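Local structure of probable tautomerase ywhB (Bacillus subtilis, 2OPA) at residues Val3-Leu8 with Arg17-Lys22; Lys22-Val27 with Ile38-Glu43. The protein belongs to the tautomerase enzymes of the MIF clan, small beta-alpha-beta proteins, and is found here as an assembly of six chains. One frame throughout, in Å; residues are numbered along the deposited sequence.

In the fold
Strand 2-8 opens the chain, and the connection after it leads into helix 13-31. Interaction 1 closes this first connection by packing residues 3-8 against 17-22. Further along the same helix, residues 22-27 meet 38-43, and interaction 2 closes the second connection, which returns to strand 39-45. The two contacts therefore follow in series, neither nested nor crossed, and their helix segments meet at K22. Strands 2-8 and 39-45 are parallel neighbours joined by V3-V39 and V3-F41 backbone bonds, so both contacts lay one helix over one sheet. V3 packs on V23, linking the two contacts within the beta-alpha-beta unit.

Interaction 1 of 2, residues Val3-Leu8 with Arg17-Lys22; sequences VTVKML and RNLVEK. With FHC (2-fluoro-3-(4-hydroxyphenyl)-2E-propeneoate), chain C.
V5 and L19 reach toward each other tip to tip, CG1 of V5 lying 3.9 Å from CD2 of L19. The V5 methyl that makes this contact stands opposite the backbone N about the first side-chain bond (chi1 -178°). Along the strand, the V5 backbone pairs with F41 and E43 of strand 39-45, while V3 to K6 form an antiparallel ladder with a strand of the second subunit, so the sheet carrying this contact runs on across the interface. K6 reaches E43 through a salt bridge. M7 brings the strand back to L19: its terminal CE approaches the same leucine CD2 at 4.0 Å, again end-on. Here CG is flanked by both main-chain neighbours of CA, the amide N and the carbonyl C (chi1 57°), and the rest of the side chain is extended, which carries the methyl well out from the strand. One leucine methyl thus meets two strand residues, V5 and M7. The base of M7 has a different neighbour, with CB 3.2 Å from O2 of FHC. At the strand end, L8 N gives a weak hydrogen bond to that same carboxylate oxygen, 3.3 Å from N to O2 at an N-H...O angle of 159°. R11 also bonds FHC and in addition holds the L8 carbonyl, tying the strand end to the ligand pocket, to which K6, M7 and L8 belong. Strand and helix segments are thus joined by apolar packing with no hydrogen bond between them, as the first half of a beta-alpha-beta unit; the strand's hydrogen bond to the ligand comes from its end and is weak, and M7 takes part in core and pocket alike.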
# COMPACT_ATOMS: atom_id res chain seq x y z
N VAL A 3 3.66 6.24 8.85
CA VAL A 3 4.15 7.04 7.74
C VAL A 3 5.04 6.23 6.81
O VAL A 3 6.04 5.66 7.24
CB VAL A 3 4.94 8.27 8.25
CG1 VAL A 3 5.45 9.08 7.08
CG2 VAL A 3 4.06 9.12 9.15
N THR A 4 4.66 6.18 5.54
CA THR A 4 5.43 5.48 4.54
C THR A 4 6.02 6.55 3.62
O THR A 4 5.30 7.34 3.03
CB THR A 4 4.54 4.53 3.70
OG1 THR A 4 3.96 3.55 4.56
CG2 THR A 4 5.38 3.80 2.64
N VAL A 5 7.35 6.57 3.52
CA VAL A 5 8.01 7.53 2.64
C VAL A 5 8.58 6.74 1.48
O VAL A 5 9.48 5.93 1.65
CB VAL A 5 9.19 8.26 3.34
CG1 VAL A 5 9.80 9.26 2.38
CG2 VAL A 5 8.70 8.96 4.59
N LYS A 6 8.02 6.96 0.29
CA LYS A 6 8.48 6.27 -0.90
C LYS A 6 9.31 7.26 -1.72
O LYS A 6 8.81 8.30 -2.15
CB LYS A 6 7.27 5.77 -1.70
CG LYS A 6 7.63 5.05 -2.99
CD LYS A 6 6.40 4.57 -3.75
CE LYS A 6 5.74 3.40 -3.05
NZ LYS A 6 6.67 2.24 -2.91
N MET A 7 10.58 6.94 -1.91
CA MET A 7 11.49 7.81 -2.66
C MET A 7 12.50 6.99 -3.44
O MET A 7 12.68 5.81 -3.19
CB MET A 7 12.24 8.75 -1.71
CG MET A 7 13.02 8.03 -0.62
SD MET A 7 13.82 9.15 0.53
CE MET A 7 14.82 8.01 1.48
N LEU A 8 13.16 7.64 -4.40
CA LEU A 8 14.16 6.99 -5.23
C LEU A 8 15.42 6.61 -4.47
O LEU A 8 15.76 7.23 -3.46
CB LEU A 8 14.57 7.92 -6.39
CG LEU A 8 13.57 8.14 -7.54
CD1 LEU A 8 14.12 9.19 -8.48
CD2 LEU A 8 13.33 6.83 -8.28
N ARG A 17 18.23 8.69 8.28
CA ARG A 17 18.08 8.84 9.72
C ARG A 17 17.44 10.19 10.04
O ARG A 17 16.54 10.27 10.88
CB ARG A 17 19.44 8.74 10.41
CG ARG A 17 19.37 8.91 11.92
CD ARG A 17 20.75 8.87 12.55
NE ARG A 17 21.39 7.56 12.40
CZ ARG A 17 22.63 7.38 11.93
NH1 ARG A 17 23.37 8.42 11.56
NH2 ARG A 17 23.12 6.15 11.83
N ASN A 18 17.89 11.24 9.35
CA ASN A 18 17.35 12.58 9.56
C ASN A 18 15.90 12.65 9.14
O ASN A 18 15.08 13.26 9.83
CB ASN A 18 18.17 13.63 8.80
CG ASN A 18 19.62 13.69 9.26
OD1 ASN A 18 19.92 13.44 10.44
ND2 ASN A 18 20.53 14.03 8.34
N LEU A 19 15.59 12.04 8.01
CA LEU A 19 14.22 12.00 7.48
C LEU A 19 13.28 11.44 8.54
O LEU A 19 12.24 12.02 8.85
CB LEU A 19 14.18 11.11 6.24
CG LEU A 19 12.80 10.72 5.69
CD1 LEU A 19 12.14 11.93 5.08
CD2 LEU A 19 12.96 9.61 4.65
N VAL A 20 13.65 10.29 9.10
CA VAL A 20 12.85 9.65 10.12
C VAL A 20 12.64 10.57 11.32
O VAL A 20 11.51 10.71 11.80
CB VAL A 20 13.51 8.33 10.57
CG1 VAL A 20 12.87 7.81 11.85
CG2 VAL A 20 13.38 7.30 9.45
N GLU A 21 13.71 11.20 11.80
CA GLU A 21 13.61 12.10 12.94
C GLU A 21 12.65 13.25 12.64
O GLU A 21 11.65 13.41 13.34
CB GLU A 21 14.99 12.65 13.29
N LYS A 22 12.94 14.02 11.60
CA LYS A 22 12.11 15.16 11.22
C LYS A 22 10.65 14.84 10.92
O LYS A 22 9.76 15.55 11.37
CB LYS A 22 12.73 15.86 10.01
CG LYS A 22 13.63 17.03 10.36
CD LYS A 22 14.75 16.62 11.30
CE LYS A 22 15.65 17.80 11.65
NZ LYS A 22 16.74 17.38 12.57
C1 FHC C . 10.96 12.44 -8.13
C7 FHC C . 10.56 11.54 -7.03
C8 FHC C . 11.08 11.11 -5.85
C9 FHC C . 12.36 11.41 -5.16
O3 FHC C . 13.21 12.26 -5.74
O2 FHC C . 12.65 10.92 -4.09
F1 FHC C . 10.30 10.23 -5.15
C6 FHC C . 10.05 12.60 -9.23
C5 FHC C . 10.39 13.45 -10.30
C4 FHC C . 11.61 14.15 -10.33
O1 FHC C . 11.91 14.97 -11.39
C3 FHC C . 12.52 14.01 -9.25
C2 FHC C . 12.19 13.17 -8.18

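Interaction 2 of 2, residues Lys22-Val27 with Ile38-Glu43; sequences KVTEAV and IVVFIE
I38 lies against two residues of the helix, T24 and V27. Its CD1 sits 3.5 Å from the T24 carbonyl O and 3.9 Å from V27 CG1, while its other branch, CG2, packs on T24 CG2 at 3.9 Å. The I38 and V27 side chains slide past each other in opposite directions, whereas I38 and T24 meet at a slant. Two residues on, inside the strand, V40 CG2 touches the T24 hydroxyl, OG1, at 3.6 Å and approaches V23 CG1 more loosely. V40 CG2 gets there by standing opposite its own carbonyl carbon, beside the backbone N. Helix 13-31 is the crossover of the beta-alpha-beta unit, and this packing seats the second half of the helix on the entry to strand 39-45, parallel to strand 2-8. No direct hydrogen bond links the two segments, but a water does: it donates to T24 OG1 at 2.8 Å and to I38 O at 2.7 Å. T24 OG1 also bonds the V20 carbonyl one helical turn back, so the buried hydroxyl is gripped by two partners that fix its rotation. Farther out, V39 to F41 pair antiparallel with a strand of the third subunit, and V23 and V27 pack on A26 and L19 of the second.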
# COMPACT_ATOMS: atom_id res chain seq x y z
N LYS A 22 12.94 14.02 11.60
CA LYS A 22 12.11 15.16 11.22
C LYS A 22 10.65 14.84 10.92
O LYS A 22 9.76 15.55 11.37
CB LYS A 22 12.73 15.86 10.01
CG LYS A 22 13.63 17.03 10.36
CD LYS A 22 14.75 16.62 11.30
CE LYS A 22 15.65 17.80 11.65
NZ LYS A 22 16.74 17.38 12.57
N VAL A 23 10.41 13.78 10.15
CA VAL A 23 9.04 13.39 9.81
C VAL A 23 8.27 12.99 11.06
O VAL A 23 7.10 13.36 11.23
CB VAL A 23 9.04 12.20 8.80
CG1 VAL A 23 7.65 11.57 8.71
CG2 VAL A 23 9.45 12.70 7.43
N THR A 24 8.92 12.24 11.94
CA THR A 24 8.30 11.81 13.19
C THR A 24 7.92 13.04 14.02
O THR A 24 6.84 13.10 14.60
CB THR A 24 9.26 10.93 14.01
OG1 THR A 24 9.59 9.76 13.25
CG2 THR A 24 8.63 10.51 15.33
N GLU A 25 8.82 14.02 14.05
CA GLU A 25 8.56 15.24 14.80
C GLU A 25 7.43 16.05 14.17
O GLU A 25 6.59 16.58 14.88
CB GLU A 25 9.82 16.11 14.87
CG GLU A 25 9.61 17.41 15.63
CD GLU A 25 9.18 17.19 17.07
OE2 GLU A 25 9.34 16.06 17.57
N ALA A 26 7.40 16.12 12.85
CA ALA A 26 6.36 16.88 12.17
C ALA A 26 4.98 16.30 12.48
O ALA A 26 4.02 17.04 12.71
CB ALA A 26 6.59 16.87 10.67
N VAL A 27 4.90 14.97 12.51
CA VAL A 27 3.64 14.28 12.80
C VAL A 27 3.23 14.50 14.25
O VAL A 27 2.07 14.77 14.54
CB VAL A 27 3.78 12.75 12.54
CG1 VAL A 27 2.55 12.00 13.07
CG2 VAL A 27 3.94 12.49 11.05
N ILE A 38 4.29 6.76 16.69
CA ILE A 38 4.61 7.15 15.32
C ILE A 38 5.63 6.21 14.69
O ILE A 38 6.78 6.11 15.12
CB ILE A 38 5.12 8.59 15.28
CG1 ILE A 38 4.11 9.51 15.98
CG2 ILE A 38 5.30 9.04 13.84
CD1 ILE A 38 4.59 10.93 16.19
N VAL A 39 5.18 5.52 13.65
CA VAL A 39 6.00 4.56 12.92
C VAL A 39 6.31 5.08 11.53
O VAL A 39 5.43 5.64 10.86
CB VAL A 39 5.27 3.22 12.81
CG1 VAL A 39 6.04 2.26 11.89
CG2 VAL A 39 5.09 2.62 14.20
N VAL A 40 7.55 4.91 11.09
CA VAL A 40 7.95 5.35 9.77
C VAL A 40 8.58 4.21 8.95
O VAL A 40 9.45 3.49 9.44
CB VAL A 40 8.97 6.52 9.84
CG1 VAL A 40 9.35 6.97 8.44
CG2 VAL A 40 8.38 7.67 10.62
N PHE A 41 8.10 4.05 7.72
CA PHE A 41 8.63 3.03 6.82
C PHE A 41 9.25 3.76 5.65
O PHE A 41 8.67 4.71 5.13
CB PHE A 41 7.52 2.12 6.25
CG PHE A 41 6.68 1.43 7.28
CD1 PHE A 41 5.41 1.91 7.59
CD2 PHE A 41 7.14 0.29 7.93
CE1 PHE A 41 4.60 1.25 8.52
CE2 PHE A 41 6.35 -0.38 8.86
CZ PHE A 41 5.07 0.11 9.15
N ILE A 42 10.44 3.33 5.24
CA ILE A 42 11.07 3.94 4.08
C ILE A 42 11.04 2.89 2.98
O ILE A 42 11.48 1.75 3.18
CB ILE A 42 12.54 4.33 4.33
CG1 ILE A 42 12.61 5.53 5.28
CG2 ILE A 42 13.21 4.68 3.00
CD1 ILE A 42 14.03 5.90 5.70
N GLU A 43 10.51 3.27 1.83
CA GLU A 43 10.44 2.38 0.68
C GLU A 43 11.21 3.03 -0.46
O GLU A 43 10.86 4.12 -0.92
CB GLU A 43 8.99 2.14 0.27
CG GLU A 43 8.29 1.10 1.12
CD GLU A 43 6.79 1.05 0.90
OE1 GLU A 43 6.33 1.50 -0.18
OE2 GLU A 43 6.08 0.55 1.79
O HOH W 1 9.04 7.16 14.01